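Local coordinates for protein endoglucanase (Clostridium thermocellum, PDB 2E4T) that hydrolyses internal beta-1,4-glucosidic bonds of cellulose and xyloglucan, this chain being the glycoside hydrolase family 44 part of a longer multidomain enzyme, at residues E206-S211 with L262-K267; V282-E287 with P314-D319; E430-Y435 with T459-S464. One frame throughout, in Å; residues are numbered along the deposited sequence.

Contact 1: residues E206-S211 with L262-K267; sequences ELIEKS and LDKMKK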
loop_
_atom_site.group_PDB
_atom_site.type_symbol
_atom_site.label_atom_id
_atom_site.label_comp_id
_atom_site.label_asym_id
_atom_site.label_seq_id
_atom_site.Cartn_x
_atom_site.Cartn_y
_atom_site.Cartn_z
ATOM N N GLU A 206 13.649 19.929 6.825
ATOM C CA GLU A 206 13.695 19.900 5.372
ATOM C C GLU A 206 12.495 19.103 4.840
ATOM O O GLU A 206 11.882 19.487 3.835
ATOM C CB GLU A 206 15.014 19.258 4.881
ATOM C CG GLU A 206 15.059 19.084 3.366
ATOM C CD GLU A 206 16.285 18.454 2.746
ATOM O OE1 GLU A 206 17.418 18.876 3.035
ATOM O OE2 GLU A 206 16.085 17.458 2.030
ATOM N N LEU A 207 12.209 17.947 5.469
ATOM C CA LEU A 207 11.120 17.126 4.930
ATOM C C LEU A 207 9.798 17.892 4.967
ATOM O O LEU A 207 9.023 17.841 3.986
ATOM C CB LEU A 207 11.046 15.789 5.686
ATOM C CG LEU A 207 10.029 14.824 5.116
ATOM C CD1 LEU A 207 10.233 14.547 3.631
ATOM C CD2 LEU A 207 10.117 13.519 5.904
ATOM N N ILE A 208 9.509 18.589 6.077
ATOM C CA ILE A 208 8.250 19.378 6.089
ATOM C C ILE A 208 8.269 20.466 5.054
ATOM O O ILE A 208 7.273 20.668 4.334
ATOM C CB ILE A 208 7.987 19.975 7.516
ATOM C CG1 ILE A 208 7.780 18.905 8.546
ATOM C CG2 ILE A 208 6.845 20.954 7.478
ATOM C CD1 ILE A 208 6.753 17.956 8.285
ATOM N N GLU A 209 9.384 21.215 4.975
ATOM C CA GLU A 209 9.431 22.325 4.004
ATOM C C GLU A 209 9.139 21.826 2.609
ATOM O O GLU A 209 8.347 22.444 1.856
ATOM C CB GLU A 209 10.815 23.014 4.094
ATOM C CG GLU A 209 10.969 23.853 5.309
ATOM C CD GLU A 209 12.193 24.750 5.269
ATOM O OE1 GLU A 209 12.862 24.867 4.212
ATOM O OE2 GLU A 209 12.505 25.348 6.317
ATOM N N LYS A 210 9.794 20.722 2.213
ATOM C CA LYS A 210 9.602 20.192 0.880
ATOM C C LYS A 210 8.185 19.680 0.670
ATOM O O LYS A 210 7.594 19.846 -0.414
ATOM C CB LYS A 210 10.600 19.073 0.614
ATOM C CG LYS A 210 12.008 19.549 0.390
ATOM C CD LYS A 210 12.951 18.420 0.155
ATOM C CE LYS A 210 14.290 18.954 -0.354
ATOM N NZ LYS A 210 15.176 17.969 -0.762
ATOM N N SER A 211 7.658 18.994 1.683
ATOM C CA SER A 211 6.333 18.406 1.541
ATOM C C SER A 211 5.272 19.483 1.316
ATOM O O SER A 211 4.375 19.371 0.466
ATOM C CB SER A 211 5.992 17.597 2.800
ATOM O OG SER A 211 6.914 16.532 2.975
ATOM N N LEU A 262 2.197 14.896 11.058
ATOM C CA LEU A 262 0.776 15.256 10.957
ATOM C C LEU A 262 0.543 16.681 11.469
ATOM O O LEU A 262 -0.189 17.458 10.839
ATOM C CB LEU A 262 -0.056 14.242 11.765
ATOM C CG LEU A 262 -0.125 12.852 11.141
ATOM C CD1 LEU A 262 -0.601 11.868 12.200
ATOM C CD2 LEU A 262 -1.036 12.836 9.917
ATOM N N ASP A 263 1.127 17.014 12.629
ATOM C CA ASP A 263 0.879 18.299 13.246
ATOM C C ASP A 263 1.418 19.431 12.342
ATOM O O ASP A 263 0.736 20.476 12.174
ATOM C CB ASP A 263 1.561 18.350 14.614
ATOM C CG ASP A 263 1.150 19.545 15.451
ATOM O OD1 ASP A 263 -0.040 19.871 15.513
ATOM O OD2 ASP A 263 2.011 20.100 16.157
ATOM N N LYS A 264 2.620 19.267 11.834
ATOM C CA LYS A 264 3.208 20.306 10.989
ATOM C C LYS A 264 2.480 20.430 9.647
ATOM O O LYS A 264 2.329 21.559 9.101
ATOM C CB LYS A 264 4.708 20.107 10.817
ATOM C CG LYS A 264 5.511 20.191 12.102
ATOM C CD LYS A 264 5.274 21.460 12.935
ATOM C CE LYS A 264 6.151 21.469 14.187
ATOM N NZ LYS A 264 5.783 22.623 15.097
ATOM N N MET A 265 2.042 19.298 9.075
ATOM C CA MET A 265 1.265 19.420 7.823
ATOM C C MET A 265 -0.108 20.072 8.099
ATOM O O MET A 265 -0.582 20.832 7.265
ATOM C CB MET A 265 1.095 18.047 7.158
ATOM C CG MET A 265 2.441 17.474 6.638
ATOM S SD MET A 265 3.345 18.523 5.495
ATOM C CE MET A 265 2.258 18.459 4.051
ATOM N N LYS A 266 -0.716 19.794 9.253
ATOM C CA LYS A 266 -1.977 20.463 9.601
ATOM C C LYS A 266 -1.721 21.973 9.777
ATOM O O LYS A 266 -2.499 22.789 9.291
ATOM C CB LYS A 266 -2.576 19.875 10.872
ATOM C CG LYS A 266 -3.893 20.600 11.214
ATOM C CD LYS A 266 -4.805 19.912 12.135
ATOM C CE LYS A 266 -6.193 20.597 12.098
ATOM N NZ LYS A 266 -6.095 21.942 12.693
ATOM N N LYS A 267 -0.645 22.338 10.486
ATOM C CA LYS A 267 -0.347 23.748 10.716
ATOM C C LYS A 267 -0.175 24.459 9.368
ATOM O O LYS A 267 -0.681 25.571 9.157
ATOM C CB LYS A 267 0.921 23.871 11.583
ATOM C CG LYS A 267 1.498 25.256 11.806
ATOM C CD LYS A 267 2.757 25.267 12.691
ATOM C CE LYS A 267 3.147 26.674 13.075
ATOM N NZ LYS A 267 3.893 27.303 11.942
#

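Contact 2: residues V282-E287 with P314-D319; sequences VHWYPE and PRTLWD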
loop_
_atom_site.group_PDB
_atom_site.type_symbol
_atom_site.label_atom_id
_atom_site.label_comp_id
_atom_site.label_asym_id
_atom_site.label_seq_id
_atom_site.Cartn_x
_atom_site.Cartn_y
_atom_site.Cartn_z
ATOM N N VAL A 282 2.833 5.052 4.604
ATOM C CA VAL A 282 3.966 4.373 5.186
ATOM C C VAL A 282 4.167 3.011 4.473
ATOM O O VAL A 282 3.257 2.463 3.837
ATOM C CB VAL A 282 3.823 4.140 6.709
ATOM C CG1 VAL A 282 3.747 5.469 7.458
ATOM C CG2 VAL A 282 2.584 3.254 7.013
ATOM N N HIS A 283 5.395 2.498 4.635
ATOM C CA HIS A 283 5.755 1.159 4.180
ATOM C C HIS A 283 5.878 0.281 5.419
ATOM O O HIS A 283 6.448 0.698 6.438
ATOM C CB HIS A 283 7.084 1.174 3.446
ATOM C CG HIS A 283 7.059 2.047 2.240
ATOM N ND1 HIS A 283 5.986 2.649 1.641
ATOM C CD2 HIS A 283 8.151 2.414 1.491
ATOM C CE1 HIS A 283 6.434 3.333 0.557
ATOM N NE2 HIS A 283 7.752 3.210 0.468
ATOM N N TRP A 284 5.344 -0.958 5.328
ATOM C CA TRP A 284 5.331 -1.869 6.460
ATOM C C TRP A 284 5.723 -3.263 5.956
ATOM O O TRP A 284 4.895 -4.018 5.453
ATOM C CB TRP A 284 3.943 -1.915 7.155
ATOM C CG TRP A 284 3.843 -2.830 8.302
ATOM C CD1 TRP A 284 3.284 -4.094 8.310
ATOM C CD2 TRP A 284 4.278 -2.586 9.673
ATOM N NE1 TRP A 284 3.330 -4.622 9.610
ATOM C CE2 TRP A 284 3.912 -3.719 10.453
ATOM C CE3 TRP A 284 4.884 -1.515 10.317
ATOM C CZ2 TRP A 284 4.167 -3.790 11.840
ATOM C CZ3 TRP A 284 5.126 -1.606 11.708
ATOM C CH2 TRP A 284 4.755 -2.753 12.423
ATOM N N TYR A 285 7.018 -3.571 6.099
ATOM C CA TYR A 285 7.507 -4.924 5.877
ATOM C C TYR A 285 7.612 -5.537 7.243
ATOM O O TYR A 285 8.393 -5.075 8.081
ATOM C CB TYR A 285 8.852 -4.923 5.157
ATOM C CG TYR A 285 8.719 -4.440 3.724
ATOM C CD1 TYR A 285 8.326 -5.307 2.724
ATOM C CD2 TYR A 285 9.012 -3.127 3.378
ATOM C CE1 TYR A 285 8.224 -4.871 1.407
ATOM C CE2 TYR A 285 8.931 -2.673 2.085
ATOM C CZ TYR A 285 8.554 -3.563 1.066
ATOM O OH TYR A 285 8.544 -3.221 -0.248
ATOM N N PRO A 286 6.788 -6.567 7.562
ATOM C CA PRO A 286 6.784 -7.110 8.917
ATOM C C PRO A 286 8.181 -7.503 9.361
ATOM O O PRO A 286 8.913 -8.162 8.597
ATOM C CB PRO A 286 5.859 -8.336 8.800
ATOM C CG PRO A 286 4.995 -7.973 7.705
ATOM C CD PRO A 286 5.782 -7.209 6.697
ATOM N N GLU A 287 8.482 -7.182 10.616
ATOM C CA GLU A 287 9.681 -7.656 11.273
ATOM C C GLU A 287 9.433 -8.986 12.019
ATOM O O GLU A 287 10.381 -9.589 12.565
ATOM C CB GLU A 287 10.234 -6.585 12.229
ATOM C CG GLU A 287 10.784 -5.369 11.519
ATOM C CD GLU A 287 12.242 -5.478 11.084
ATOM O OE1 GLU A 287 12.821 -6.587 11.031
ATOM O OE2 GLU A 287 12.833 -4.384 10.827
ATOM N N PRO A 314 -0.198 -10.798 10.805
ATOM C CA PRO A 314 -1.151 -9.713 10.527
ATOM C C PRO A 314 -1.803 -9.165 11.833
ATOM O O PRO A 314 -2.269 -8.020 11.824
ATOM C CB PRO A 314 -2.186 -10.356 9.595
ATOM C CG PRO A 314 -1.360 -11.406 8.871
ATOM C CD PRO A 314 -0.473 -11.986 9.956
ATOM N N ARG A 315 -1.828 -9.950 12.899
ATOM C CA ARG A 315 -2.401 -9.462 14.149
ATOM C C ARG A 315 -1.651 -8.262 14.709
ATOM O O ARG A 315 -2.242 -7.475 15.461
ATOM C CB ARG A 315 -2.514 -10.623 15.140
ATOM C CG ARG A 315 -3.572 -11.609 14.735
ATOM C CD ARG A 315 -3.497 -12.917 15.521
ATOM N NE ARG A 315 -3.727 -12.637 16.951
ATOM C CZ ARG A 315 -3.444 -13.520 17.910
ATOM N NH1 ARG A 315 -2.922 -14.731 17.614
ATOM N NH2 ARG A 315 -3.662 -13.157 19.179
ATOM N N THR A 316 -0.363 -8.093 14.386
ATOM C CA THR A 316 0.327 -6.881 14.861
ATOM C C THR A 316 -0.315 -5.606 14.307
ATOM O O THR A 316 -0.157 -4.527 14.870
ATOM C CB THR A 316 1.818 -6.968 14.478
ATOM O OG1 THR A 316 2.311 -8.134 15.126
ATOM C CG2 THR A 316 2.596 -5.736 14.830
ATOM N N LEU A 317 -1.025 -5.742 13.165
ATOM C CA LEU A 317 -1.706 -4.596 12.601
ATOM C C LEU A 317 -2.835 -4.061 13.506
ATOM O O LEU A 317 -3.108 -2.861 13.473
ATOM C CB LEU A 317 -2.290 -4.922 11.228
ATOM C CG LEU A 317 -1.257 -5.271 10.159
ATOM C CD1 LEU A 317 -1.949 -5.791 8.885
ATOM C CD2 LEU A 317 -0.382 -4.062 9.803
ATOM N N TRP A 318 -3.546 -4.961 14.238
ATOM C CA TRP A 318 -4.799 -4.570 14.859
ATOM C C TRP A 318 -5.005 -5.070 16.283
ATOM O O TRP A 318 -5.856 -4.484 16.988
ATOM C CB TRP A 318 -6.014 -5.028 13.998
ATOM C CG TRP A 318 -6.147 -6.519 13.943
ATOM C CD1 TRP A 318 -5.567 -7.390 13.038
ATOM C CD2 TRP A 318 -6.898 -7.360 14.845
ATOM N NE1 TRP A 318 -5.913 -8.690 13.333
ATOM C CE2 TRP A 318 -6.705 -8.686 14.444
ATOM C CE3 TRP A 318 -7.705 -7.085 15.973
ATOM C CZ2 TRP A 318 -7.300 -9.767 15.109
ATOM C CZ3 TRP A 318 -8.252 -8.169 16.655
ATOM C CH2 TRP A 318 -8.055 -9.490 16.226
ATOM N N ASP A 319 -4.382 -6.177 16.689
ATOM C CA ASP A 319 -4.830 -6.919 17.870
ATOM C C ASP A 319 -3.959 -6.533 19.057
ATOM O O ASP A 319 -2.753 -6.859 19.091
ATOM C CB ASP A 319 -4.638 -8.416 17.572
ATOM C CG ASP A 319 -4.929 -9.341 18.710
ATOM O OD1 ASP A 319 -5.400 -8.880 19.803
ATOM O OD2 ASP A 319 -4.669 -10.543 18.541
#

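Contact 3: residues E430-Y435 with T459-S464; sequences EVSSAY and TTFNFS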
loop_
_atom_site.group_PDB
_atom_site.type_symbol
_atom_site.label_atom_id
_atom_site.label_comp_id
_atom_site.label_asym_id
_atom_site.label_seq_id
_atom_site.Cartn_x
_atom_site.Cartn_y
_atom_site.Cartn_z
ATOM N N GLU A 430 -6.769 -16.825 16.921
ATOM C CA GLU A 430 -5.497 -17.459 16.607
ATOM C C GLU A 430 -5.655 -18.489 15.478
ATOM O O GLU A 430 -4.890 -18.502 14.523
ATOM C CB GLU A 430 -4.942 -18.118 17.859
ATOM C CG GLU A 430 -3.577 -18.695 17.627
ATOM C CD GLU A 430 -3.077 -19.469 18.813
ATOM O OE1 GLU A 430 -3.888 -20.150 19.503
ATOM O OE2 GLU A 430 -1.865 -19.391 19.088
ATOM N N VAL A 431 -6.710 -19.318 15.540
ATOM C CA VAL A 431 -6.876 -20.346 14.546
ATOM C C VAL A 431 -7.603 -19.858 13.314
ATOM O O VAL A 431 -7.581 -20.555 12.284
ATOM C CB VAL A 431 -7.611 -21.599 15.139
ATOM C CG1 VAL A 431 -9.111 -21.361 15.213
ATOM C CG2 VAL A 431 -7.309 -22.826 14.353
ATOM N N SER A 432 -8.260 -18.700 13.387
ATOM C CA SER A 432 -9.098 -18.250 12.292
ATOM C C SER A 432 -9.127 -16.770 12.178
ATOM O O SER A 432 -8.795 -16.048 13.120
ATOM C CB SER A 432 -10.531 -18.793 12.462
ATOM O OG SER A 432 -11.219 -18.159 13.547
ATOM N N SER A 433 -9.573 -16.320 10.999
ATOM C CA SER A 433 -10.033 -14.945 10.808
ATOM C C SER A 433 -11.307 -15.007 9.969
ATOM O O SER A 433 -11.477 -15.917 9.141
ATOM C CB SER A 433 -9.024 -14.080 10.072
ATOM O OG SER A 433 -7.794 -14.070 10.777
ATOM N N ALA A 434 -12.159 -13.982 10.142
ATOM C CA ALA A 434 -13.352 -13.904 9.338
ATOM C C ALA A 434 -13.707 -12.441 9.165
ATOM O O ALA A 434 -13.691 -11.670 10.123
ATOM C CB ALA A 434 -14.533 -14.700 9.978
ATOM N N TYR A 435 -14.048 -12.094 7.914
ATOM C CA TYR A 435 -14.465 -10.743 7.565
ATOM C C TYR A 435 -15.751 -10.821 6.783
ATOM O O TYR A 435 -15.897 -11.686 5.917
ATOM C CB TYR A 435 -13.380 -10.042 6.670
ATOM C CG TYR A 435 -12.044 -10.064 7.342
ATOM C CD1 TYR A 435 -11.736 -9.132 8.345
ATOM C CD2 TYR A 435 -11.087 -11.070 7.086
ATOM C CE1 TYR A 435 -10.554 -9.184 9.042
ATOM C CE2 TYR A 435 -9.907 -11.150 7.789
ATOM C CZ TYR A 435 -9.655 -10.228 8.789
ATOM O OH TYR A 435 -8.507 -10.276 9.574
ATOM N N THR A 459 -11.032 -27.207 10.711
ATOM C CA THR A 459 -11.724 -26.459 11.758
ATOM C C THR A 459 -13.209 -26.403 11.391
ATOM O O THR A 459 -13.570 -26.117 10.233
ATOM C CB THR A 459 -11.162 -25.030 11.886
ATOM O OG1 THR A 459 -9.782 -25.141 12.198
ATOM C CG2 THR A 459 -11.883 -24.234 12.973
ATOM N N THR A 460 -14.067 -26.685 12.389
ATOM C CA THR A 460 -15.510 -26.598 12.202
ATOM C C THR A 460 -15.986 -25.225 12.669
ATOM O O THR A 460 -15.768 -24.874 13.826
ATOM C CB THR A 460 -16.202 -27.732 13.006
ATOM O OG1 THR A 460 -15.772 -28.982 12.459
ATOM C CG2 THR A 460 -17.717 -27.569 12.946
ATOM N N PHE A 461 -16.676 -24.513 11.782
ATOM C CA PHE A 461 -17.195 -23.202 12.116
ATOM C C PHE A 461 -18.706 -23.241 12.212
ATOM O O PHE A 461 -19.406 -23.653 11.310
ATOM C CB PHE A 461 -16.780 -22.197 10.997
ATOM C CG PHE A 461 -15.314 -21.956 10.949
ATOM C CD1 PHE A 461 -14.706 -21.073 11.827
ATOM C CD2 PHE A 461 -14.507 -22.647 10.026
ATOM C CE1 PHE A 461 -13.330 -20.844 11.773
ATOM C CE2 PHE A 461 -13.144 -22.421 9.942
ATOM C CZ PHE A 461 -12.543 -21.514 10.817
ATOM N N ASN A 462 -19.198 -22.814 13.385
ATOM C CA ASN A 462 -20.653 -22.657 13.585
ATOM C C ASN A 462 -21.014 -21.192 13.387
ATOM O O ASN A 462 -20.601 -20.350 14.205
ATOM C CB ASN A 462 -21.032 -23.093 15.005
ATOM C CG ASN A 462 -20.851 -24.581 15.208
ATOM O OD1 ASN A 462 -21.068 -25.373 14.290
ATOM N ND2 ASN A 462 -20.352 -24.966 16.382
ATOM N N PHE A 463 -21.721 -20.899 12.306
ATOM C CA PHE A 463 -22.136 -19.544 11.978
ATOM C C PHE A 463 -23.505 -19.219 12.524
ATOM O O PHE A 463 -24.441 -20.022 12.395
ATOM C CB PHE A 463 -22.205 -19.364 10.459
ATOM C CG PHE A 463 -20.872 -19.151 9.788
ATOM C CD1 PHE A 463 -20.473 -17.854 9.481
ATOM C CD2 PHE A 463 -19.998 -20.194 9.516
ATOM C CE1 PHE A 463 -19.260 -17.594 8.841
ATOM C CE2 PHE A 463 -18.783 -19.920 8.841
ATOM C CZ PHE A 463 -18.453 -18.615 8.519
ATOM N N SER A 464 -23.636 -18.007 13.080
ATOM C CA SER A 464 -24.929 -17.456 13.484
ATOM C C SER A 464 -24.977 -16.034 12.937
ATOM O O SER A 464 -24.059 -15.236 13.237
ATOM C CB SER A 464 -25.019 -17.425 15.016
ATOM O OG SER A 464 -24.927 -18.696 15.588
#

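Contact 1: residues E206-S211 with L262-K267
In the outer helical layer of the TIM barrel, Ile208 and Ser211 of one helix pack against Lys264 and Met265 of a neighbouring one. The two helical segments run broadly parallel, their axes crossing at -37° and approaching to 10.4 Å. The backbones are nearest at Ile208 and Lys264, whose CA atoms lie 7.1 Å apart. No hydrogen bond joins the segments, so the join rests on apolar contact. The side chains of Ile208 and Lys264 cross at about a right angle: the isoleucine tip, CD1, comes to 3.9 Å from Lys264 CB, and CG1 and CG2 lie close behind. Lysine suits this half-covered place because its CB can serve as packing surface while the rest of the chain, bent at chi2, leads its charged end away from the other helix. Met265 makes the opposite move. The bend at chi2 (-56°) carries the sulfur across to the first helix, and a second bend at chi3 (-69°) lays the terminal methyl over the same serine carbon, with SD 3.9 Å and CE 4.0 Å from Ser211 CB. Ile208 CD1 touches the sulfur more loosely, at 4.4 Å from Met265 SD. A small residue leaves room for the methionine here, and the serine hydroxyl is satisfied within its own helix: Ser211 OG donates to Leu207 O at 2.7 Å, from above the carbonyl plane. Ser211 N reaches that oxygen from the other face, so a buried carbonyl and a buried hydroxyl are both paired. Tyr261 lies against Ile208 and Ser211, and Tyr260 also meets Ile208. Helix 204-221 leads into barrel strand 226-232 and helix 257-272 into strand 279-284, while on another side of the latter helix Leu262 packs on Ile346 of helix 338-349, the next in the layer.

Contact 2: residues V282-E287 with P314-D319
Trp284 meets Thr316 and Leu317 in a wholly buried, apolar contact. The indole extends from the strand with CG anti to the backbone N (chi1 179°), and the two rings of the indole take separate partners. On the six-membered side, Thr316 CG2 sits at the ring edge, near its plane, 3.9 Å from Trp284 CZ2. On the pyrrole side, Leu317 CD2 approaches obliquely, 3.8 Å from Trp284 NE1 and 4.0 Å from Trp284 CD1. A large flat side chain can thus span two successive residues of the loop, and Ile338 of helix 338-349 touches both Trp284 and Leu317.

The polar interactions lie within the loop and its immediate surroundings rather than across the contact. Threonine suits its place by having two ends: the methyl meets the indole, while OG1 hydrogen-bonds Glu324. Arg315 grips Asp319 side-on, its NE 2.8 Å and its NH2 2.9 Å from the single oxygen Asp319 OD2, which lies in the guanidinium plane. Gln312 takes Arg315 NH1, and Thr321 takes the other carboxylate oxygen. Arg315 O accepts from both Trp318 N and Asp319 N, closing a tight turn in which Asp319 CB lies 3.5 Å above the centre of the Trp318 ring.

The arrangement belongs to the TIM barrel: the C-terminal end of parallel strand 279-284 packs against the long excursion that precedes helix 338-349.

Contact 3: residues E430-Y435 with T459-S464
Ser432 meets Phe461 edge-on: its CB lies near the plane of the phenyl ring, 3.5 Å from Phe461 CE1. The serine hydroxyl stays close to the same rim, with Ser432 OG 3.8 Å from Phe461 CE1. Beside this pair, Val431 and Thr459 slide past each other in opposite directions, and Val431 CG2 comes to 4.0 Å from Thr459 OG1. No hydrogen bond crosses between the segments, and even the nearest CA atoms, those of Val431 and Thr459, are 8.3 Å apart.

Next come the groups that set these side chains. Thr459 CG2 lies 3.5 Å above one face of the Phe461 ring, offset toward its rim, so that a branched neighbour two residues back supports the aromatic. Thr459 OG1 is engaged by Asn452 and Asn454, which leaves the methyl for packing. Ser432 OG stands between its backbone N and carbonyl carbon (chi1 71°) and bonds to Asp428 O; a small residue with a hydroxyl lets the ring edge come close while its polar end is satisfied.

Further out, Leu450 and Val504 also touch Phe461, whereas Ser433 and Tyr435, facing the other way, bond to Asp376 of barrel helix 368-384. Such side-chain packing between strands that are not hydrogen-bonded partners is typical of a beta-sandwich interior, consistent with the all-beta domain beside the barrel.

The chain begins in the beta domain with strand 8-22 and then enters the barrel. Contact 1 closes a loop of 50 residues that holds strand 226-232, joining two neighbouring helices of the outer layer. Helix 257-272 leads on to strand 279-284, where contact 2 opens; its 26-residue loop ties that strand's end to the excursion before helix 338-349. After the barrel is complete, contact 3 closes 23 residues within the beta domain. The three follow in series, none enclosing or crossing another. Contacts 2 and 3 touch where Arg315 NH1 packs 3.9 Å from Glu430 CA, linking the two domains, whereas contacts 1 and 3 lie on opposite sides of the chain's centre.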